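Local coordinates for PBP5 (Haemophilus influenzae, PDB 3A3J), which removes the C-terminal D-alanyl residue from sugar-peptide precursors of the bacterial cell wall, as a serine D-alanyl-D-alanine carboxypeptidase, at residues M15-G20 against I161-P166; D102-L107 against T138-D143; E264-R269 against A300-A305. All blocks are in the same frame, centred on the assembly; numbering follows the deposited sequence.

Contact 1: M15-G20 against I161-P166; sequences MDYNSG and IIRDLP
With chi1 near 164°, Tyr17 swings its ring away from its own backbone N and out toward helix 151-164, where Arg163 comes to meet it. The arginine leaves the helix extended and then bends at chi3, -78°, which folds the guanidinium back over one face of the tyrosine ring. The two planes are almost parallel and their centres lie 4.2 Å apart; Arg163 CZ is well off the ring normal, so this is an off-centre stack with cation-pi character. Arg163 NH2 is the atom over the face, 3.4 Å from Tyr17 CZ.

The same NH2 then donates to the backbone oxygen of the residue it stacks on: Arg163 NH2 to Tyr17 O is 3.1 Å and nearly straight at 169°. The oxygen lies in the guanidinium plane, although the nitrogen sits above the plane of the carbonyl. A water accepts from Arg163 NH1 and donates to Tyr17 O at 2.9 Å, so the carbonyl takes two bonds and the guanidinium is held flat against the ring. At the far end of the ring, Tyr17 OH reaches the helix backbone, 3.1 Å from Arg163 CA, while Ile162 CG2 packs obliquely on Tyr17 CE1 at 3.6 Å.

Within 15-20 the turn is held by Asp16 OD2, which accepts from the backbone N of both Asn18 and Ser19. This Asx turn ends strand 11-16, which lies between 25-26 and 224-232 in the five-stranded antiparallel sheet, and through Tyr17 that end of the sheet meets helix 151-164 of the beta-lactamase-like domain.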
# COMPACT_ATOMS: atom_id res chain seq x y z
N MET A 15 -6.92 -2.34 -6.97
CA MET A 15 -6.97 -0.89 -6.78
C MET A 15 -5.81 -0.30 -7.55
O MET A 15 -4.74 -0.88 -7.55
CB MET A 15 -6.89 -0.55 -5.26
CG MET A 15 -6.36 0.84 -4.93
SD MET A 15 -5.86 1.21 -3.18
CE MET A 15 -4.15 1.55 -3.33
N ASP A 16 -6.01 0.82 -8.22
CA ASP A 16 -4.93 1.55 -8.86
C ASP A 16 -4.13 2.24 -7.77
O ASP A 16 -4.69 2.95 -6.93
CB ASP A 16 -5.48 2.64 -9.82
CG ASP A 16 -4.38 3.38 -10.53
OD1 ASP A 16 -3.93 2.98 -11.66
OD2 ASP A 16 -3.87 4.33 -9.94
N TYR A 17 -2.81 2.05 -7.81
CA TYR A 17 -1.93 2.61 -6.78
C TYR A 17 -1.99 4.15 -6.83
O TYR A 17 -1.85 4.85 -5.82
CB TYR A 17 -0.52 2.16 -7.07
CG TYR A 17 0.59 2.93 -6.35
CD1 TYR A 17 0.81 2.77 -4.93
CD2 TYR A 17 1.43 3.77 -7.05
CE1 TYR A 17 1.85 3.47 -4.27
CE2 TYR A 17 2.44 4.50 -6.41
CZ TYR A 17 2.65 4.32 -5.02
OH TYR A 17 3.66 5.01 -4.45
N ASN A 18 -2.16 4.69 -8.03
CA ASN A 18 -1.84 6.09 -8.19
C ASN A 18 -3.01 6.96 -7.88
O ASN A 18 -2.83 8.04 -7.40
CB ASN A 18 -1.30 6.40 -9.54
CG ASN A 18 0.16 6.11 -9.65
OD1 ASN A 18 0.55 5.22 -10.38
ND2 ASN A 18 0.97 6.86 -8.99
N SER A 19 -4.21 6.43 -8.03
CA SER A 19 -5.41 7.22 -7.92
C SER A 19 -6.25 6.73 -6.76
O SER A 19 -7.13 7.46 -6.28
CB SER A 19 -6.22 7.06 -9.22
OG SER A 19 -6.83 5.77 -9.29
N GLY A 20 -5.98 5.49 -6.33
CA GLY A 20 -6.60 4.91 -5.14
C GLY A 20 -7.94 4.34 -5.48
O GLY A 20 -8.67 3.88 -4.61
N ILE A 161 3.66 1.19 1.95
CA ILE A 161 5.03 0.70 1.74
C ILE A 161 5.62 1.14 0.41
O ILE A 161 6.77 1.60 0.31
CB ILE A 161 5.06 -0.91 1.77
CG1 ILE A 161 4.64 -1.45 3.18
CG2 ILE A 161 6.43 -1.41 1.35
CD1 ILE A 161 4.00 -2.84 3.17
N ILE A 162 4.88 0.90 -0.67
CA ILE A 162 5.41 1.29 -1.97
C ILE A 162 5.67 2.80 -2.01
O ILE A 162 6.70 3.27 -2.48
CB ILE A 162 4.42 0.88 -3.11
CG1 ILE A 162 4.33 -0.68 -3.12
CG2 ILE A 162 4.88 1.51 -4.47
CD1 ILE A 162 3.08 -1.24 -3.80
N ARG A 163 4.69 3.55 -1.53
CA ARG A 163 4.80 5.04 -1.58
C ARG A 163 5.83 5.62 -0.55
O ARG A 163 6.71 6.38 -0.89
CB ARG A 163 3.39 5.66 -1.32
CG ARG A 163 3.40 7.24 -1.37
CD ARG A 163 1.94 7.74 -1.43
NE ARG A 163 1.47 7.55 -2.77
CZ ARG A 163 0.50 6.75 -3.17
NH1 ARG A 163 -0.20 6.03 -2.33
NH2 ARG A 163 0.23 6.69 -4.45
N ASP A 164 5.73 5.23 0.72
CA ASP A 164 6.64 5.83 1.81
C ASP A 164 8.04 5.24 1.90
O ASP A 164 8.95 5.90 2.38
CB ASP A 164 5.95 5.74 3.16
CG ASP A 164 4.56 6.27 3.09
OD1 ASP A 164 4.41 7.10 2.18
OD2 ASP A 164 3.61 5.91 3.85
N LEU A 165 8.22 4.01 1.39
CA LEU A 165 9.44 3.21 1.60
C LEU A 165 9.96 2.57 0.30
O LEU A 165 10.14 1.35 0.24
CB LEU A 165 9.11 2.08 2.62
CG LEU A 165 8.63 2.53 4.00
CD1 LEU A 165 8.33 1.32 4.85
CD2 LEU A 165 9.68 3.48 4.65
N PRO A 166 10.21 3.39 -0.74
CA PRO A 166 10.62 2.86 -2.05
C PRO A 166 11.89 2.02 -1.96
O PRO A 166 12.06 1.04 -2.67
CB PRO A 166 10.87 4.11 -2.88
CG PRO A 166 10.94 5.34 -1.77
CD PRO A 166 10.08 4.86 -0.66
O HOH W 1 -2.67 4.47 -3.10

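Contact 2: D102-L107 against T138-D143; sequences DATVAL and TPHGLD
Thr104 on helix 101-112 points its side chain at the loop, where it crosses His140 at about a right angle and Pro139 more obliquely. Its OG1 comes within 3.7 Å of His140 CB and lies near the plane of the imidazole, at the ring edge; this hydroxyl is hydrogen-bonded to the carbonyl of Asn101 in its own helix. Thr104 OG1 also faces the proline ring, 4.0 Å from Pro139 CG, while Thr104 CB and CG2 lie by Pro139 O, an oxygen bonded to Thr42 of helix 38-51. Val105 adds CG2 at the same imidazole edge, 4.3 Å from His140 CD2.

The loop lies beside the probable active site: the His140 side chain comes up to that of Lys39, about 4 Å away, with that of Ser36 about 6 Å off, consistent with Ser36 as acylated serine and Lys39 as proton acceptor of an SxxK motif. His140 O is hydrogen-bonded to Lys39 NZ. At chi1 42° His140 CG sits between the backbone N and the carbonyl carbon, and the ring turns back with Thr138 CB and Pro139 CD against one face. His140 ND1 accepts from Leu142 N at 3.2 Å in the ring plane. Thr138 OG1 takes Gly141 N-H in an ST motif.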
# COMPACT_ATOMS: atom_id res chain seq x y z
N ASP A 102 10.99 -15.60 13.67
CA ASP A 102 12.05 -15.34 14.61
C ASP A 102 12.61 -13.98 14.28
O ASP A 102 12.85 -13.16 15.19
CB ASP A 102 13.15 -16.47 14.55
CG ASP A 102 13.61 -16.80 13.11
OD1 ASP A 102 13.17 -16.15 12.10
OD2 ASP A 102 14.44 -17.74 13.00
N ALA A 103 12.78 -13.68 13.00
CA ALA A 103 13.27 -12.32 12.62
C ALA A 103 12.35 -11.21 13.05
O ALA A 103 12.84 -10.13 13.34
CB ALA A 103 13.47 -12.20 11.13
N THR A 104 11.02 -11.43 13.08
CA THR A 104 10.18 -10.33 13.43
C THR A 104 10.26 -9.99 14.96
O THR A 104 10.18 -8.80 15.40
CB THR A 104 8.74 -10.58 13.07
OG1 THR A 104 8.26 -11.62 13.87
CG2 THR A 104 8.55 -10.96 11.65
N VAL A 105 10.35 -11.04 15.78
CA VAL A 105 10.52 -10.87 17.21
C VAL A 105 11.85 -10.17 17.45
O VAL A 105 11.90 -9.16 18.19
CB VAL A 105 10.46 -12.22 17.91
CG1 VAL A 105 11.04 -12.09 19.32
CG2 VAL A 105 8.99 -12.67 17.95
N ALA A 106 12.93 -10.65 16.80
CA ALA A 106 14.19 -9.97 16.95
C ALA A 106 14.08 -8.47 16.63
O ALA A 106 14.69 -7.63 17.36
CB ALA A 106 15.25 -10.57 16.12
N LEU A 107 13.43 -8.13 15.51
CA LEU A 107 13.27 -6.69 15.16
C LEU A 107 12.35 -5.92 16.12
O LEU A 107 12.66 -4.82 16.50
CB LEU A 107 12.77 -6.48 13.72
CG LEU A 107 13.84 -6.78 12.68
CD1 LEU A 107 13.23 -7.10 11.27
CD2 LEU A 107 14.89 -5.69 12.63
N THR A 138 0.43 -8.98 17.21
CA THR A 138 1.71 -9.69 17.11
C THR A 138 2.47 -9.04 16.01
O THR A 138 1.89 -8.40 15.15
CB THR A 138 1.52 -11.18 16.65
OG1 THR A 138 0.94 -11.22 15.32
CG2 THR A 138 0.64 -11.98 17.63
N PRO A 139 3.80 -9.25 15.99
CA PRO A 139 4.52 -8.74 14.82
C PRO A 139 4.59 -9.78 13.64
O PRO A 139 5.07 -9.43 12.53
CB PRO A 139 5.89 -8.45 15.38
CG PRO A 139 6.08 -9.46 16.49
CD PRO A 139 4.71 -9.84 17.00
N HIS A 140 4.05 -10.99 13.84
CA HIS A 140 4.19 -12.02 12.83
C HIS A 140 2.90 -12.51 12.22
O HIS A 140 2.96 -13.12 11.17
CB HIS A 140 4.95 -13.22 13.41
CG HIS A 140 4.54 -13.58 14.82
ND1 HIS A 140 3.27 -14.01 15.15
CD2 HIS A 140 5.25 -13.59 15.99
CE1 HIS A 140 3.20 -14.27 16.44
NE2 HIS A 140 4.40 -14.03 16.97
N GLY A 141 1.76 -12.40 12.90
CA GLY A 141 0.49 -12.75 12.29
C GLY A 141 -0.10 -14.09 12.71
O GLY A 141 -1.07 -14.57 12.12
N LEU A 142 0.47 -14.71 13.75
CA LEU A 142 -0.03 -15.96 14.25
C LEU A 142 -1.48 -15.71 14.62
O LEU A 142 -1.80 -14.71 15.23
CB LEU A 142 0.77 -16.35 15.50
CG LEU A 142 0.10 -17.36 16.44
CD1 LEU A 142 -0.11 -18.65 15.57
CD2 LEU A 142 0.85 -17.64 17.93
N ASP A 143 -2.35 -16.64 14.29
CA ASP A 143 -3.76 -16.36 14.32
C ASP A 143 -4.22 -16.03 15.71
O ASP A 143 -3.78 -16.62 16.68
CB ASP A 143 -4.55 -17.55 13.79
CG ASP A 143 -4.52 -17.64 12.23
OD1 ASP A 143 -4.08 -16.70 11.55
OD2 ASP A 143 -4.97 -18.67 11.68

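Contact 3: E264-R269 against A300-A305; sequences EISEQR and ARYELA
Tyr302 and Ile265 lie alongside with their chains running in opposing senses, and their conformations decide how. The tyrosine, its CG anti to the carbonyl carbon, carries its ring across the space between the strands until OH lies beside the isoleucine chain, 3.3 Å from Ile265 CD1 and 3.5 Å from Ile265 CG1. Ile265 has chi1 73°, which sets CG1 between its backbone N and carbonyl carbon, and from there the chain runs on extended to CD1. The methyl CD1 of Ile265 approaches the ring obliquely, 4.2 Å from Tyr302 CZ.

Ser266 meets the same ring differently. Its OG comes in at the edge, in the ring plane, 3.6 Å from Tyr302 CE2, and no hydrogen bond forms between the two side chains. Further along, Gln268 and Leu304 reach toward each other from their own strands; Gln268 starts out extended but bends at chi2, 94°, and its NE2 stands 3.6 Å from Leu304 CG and 3.8 Å from Leu304 CD2. The contact is therefore one of van der Waals touch throughout, with polar ends resting on carbon.

On strand 299-304 itself, Arg301 NE bonds Glu303 OE2 at 2.6 Å as a salt bridge, and Arg301 NH2 has a second carboxylate in Asp330.

The strand segments run at 48° to each other with axes 10.9 Å apart, too far for backbone pairing. Leu280 of strand 277-281 pairs with both Ile265 and Ser266, a classic bulge. Strands 264-271 and 299-304 belong to one mixed sheet, with 277-281, 329-338 and 318-326 between them, and Leu336 of strand 329-338 touches Ile265, Tyr302 and Leu304.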
# COMPACT_ATOMS: atom_id res chain seq x y z
N GLU A 264 -0.23 26.22 -12.24
CA GLU A 264 -1.36 27.14 -12.35
C GLU A 264 -2.13 26.73 -13.55
O GLU A 264 -1.60 26.78 -14.64
CB GLU A 264 -0.87 28.55 -12.50
CG GLU A 264 -0.20 28.98 -11.23
CD GLU A 264 0.47 30.33 -11.35
OE1 GLU A 264 0.48 30.91 -12.48
OE2 GLU A 264 0.97 30.80 -10.29
N ILE A 265 -3.36 26.28 -13.37
CA ILE A 265 -4.13 25.86 -14.51
C ILE A 265 -5.19 26.89 -14.95
O ILE A 265 -5.85 26.71 -15.95
CB ILE A 265 -4.86 24.53 -14.20
CG1 ILE A 265 -6.01 24.76 -13.26
CG2 ILE A 265 -3.93 23.48 -13.56
CD1 ILE A 265 -6.71 23.48 -12.92
N SER A 266 -5.39 27.95 -14.20
CA SER A 266 -6.51 28.82 -14.49
C SER A 266 -6.30 30.17 -13.84
O SER A 266 -5.55 30.28 -12.86
CB SER A 266 -7.76 28.19 -13.89
OG SER A 266 -8.88 28.92 -14.26
N GLU A 267 -6.98 31.18 -14.36
CA GLU A 267 -6.98 32.51 -13.71
C GLU A 267 -8.42 32.90 -13.44
O GLU A 267 -9.31 32.73 -14.31
CB GLU A 267 -6.30 33.56 -14.58
CG GLU A 267 -5.89 34.83 -13.81
CD GLU A 267 -5.51 35.98 -14.74
OE1 GLU A 267 -4.78 35.76 -15.73
OE2 GLU A 267 -5.99 37.11 -14.52
N GLN A 268 -8.68 33.39 -12.24
CA GLN A 268 -10.03 33.70 -11.86
C GLN A 268 -10.12 35.13 -11.29
O GLN A 268 -9.22 35.58 -10.54
CB GLN A 268 -10.44 32.72 -10.77
CG GLN A 268 -11.83 32.89 -10.28
CD GLN A 268 -12.81 31.98 -11.00
OE1 GLN A 268 -12.51 31.43 -12.06
NE2 GLN A 268 -13.99 31.81 -10.40
N ARG A 269 -11.21 35.83 -11.62
CA ARG A 269 -11.36 37.22 -11.21
C ARG A 269 -11.55 37.22 -9.69
O ARG A 269 -12.16 36.32 -9.14
CB ARG A 269 -12.58 37.82 -11.95
CG ARG A 269 -13.22 39.03 -11.25
CD ARG A 269 -14.01 39.99 -12.21
NE ARG A 269 -13.45 41.36 -12.16
CZ ARG A 269 -14.04 42.47 -12.63
NH1 ARG A 269 -15.24 42.44 -13.18
NH2 ARG A 269 -13.41 43.64 -12.53
N ALA A 300 -13.34 18.18 -18.10
CA ALA A 300 -13.19 18.75 -16.78
C ALA A 300 -14.00 20.03 -16.63
O ALA A 300 -14.14 20.79 -17.57
CB ALA A 300 -11.73 19.02 -16.51
N ARG A 301 -14.52 20.30 -15.45
CA ARG A 301 -15.10 21.61 -15.22
C ARG A 301 -14.95 22.02 -13.75
O ARG A 301 -14.56 21.19 -12.89
CB ARG A 301 -16.56 21.57 -15.60
CG ARG A 301 -17.30 20.56 -14.82
CD ARG A 301 -18.76 20.71 -15.01
NE ARG A 301 -19.45 20.22 -13.85
CZ ARG A 301 -19.68 18.94 -13.64
NH1 ARG A 301 -19.27 18.07 -14.55
NH2 ARG A 301 -20.31 18.54 -12.57
N TYR A 302 -15.28 23.28 -13.46
CA TYR A 302 -15.15 23.80 -12.10
C TYR A 302 -16.47 23.91 -11.39
O TYR A 302 -17.53 23.89 -12.01
CB TYR A 302 -14.41 25.15 -12.08
CG TYR A 302 -13.05 25.09 -12.73
CD1 TYR A 302 -12.43 23.88 -12.94
CD2 TYR A 302 -12.38 26.24 -13.10
CE1 TYR A 302 -11.20 23.79 -13.52
CE2 TYR A 302 -11.12 26.17 -13.70
CZ TYR A 302 -10.54 24.92 -13.90
OH TYR A 302 -9.30 24.79 -14.49
N GLU A 303 -16.41 24.00 -10.07
CA GLU A 303 -17.58 24.23 -9.26
C GLU A 303 -17.00 25.06 -8.18
O GLU A 303 -16.68 24.52 -7.11
CB GLU A 303 -18.13 22.95 -8.62
CG GLU A 303 -18.27 21.79 -9.58
CD GLU A 303 -19.49 21.88 -10.43
OE1 GLU A 303 -20.49 22.41 -9.90
OE2 GLU A 303 -19.47 21.44 -11.61
N LEU A 304 -16.79 26.33 -8.45
CA LEU A 304 -16.28 27.15 -7.41
C LEU A 304 -17.30 26.93 -6.33
O LEU A 304 -18.41 26.56 -6.62
CB LEU A 304 -16.19 28.59 -7.86
CG LEU A 304 -15.13 28.68 -8.96
CD1 LEU A 304 -14.03 27.68 -8.64
CD2 LEU A 304 -15.74 28.41 -10.35
N ALA A 305 -16.90 27.05 -5.07
CA ALA A 305 -17.87 26.95 -4.01
C ALA A 305 -18.76 28.21 -4.03
O ALA A 305 -19.97 28.12 -3.86
CB ALA A 305 -17.18 26.77 -2.68

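How the contacts relate
Contacts 1 and 2 belong to the carboxypeptidase domain, contact 3 to the C-terminal domain. Along the chain both segments of contact 2 fall between the two of contact 1, yet their nearest atoms are about 11 Å apart; contact 3 follows both, its centre about 51 Å from that of contact 2. Contact 2 is the buried one, with no hydrogen bond across it, Thr104 OG1 and Pro139 O being bonded to other parts of the chain. Contact 1, partly buried, is the one with a hydrogen bond, a stacked charge and a water between its segments. Contact 3 lies at the surface, strand against strand, where contacts 1 and 2 each set a helix against a loop or turn.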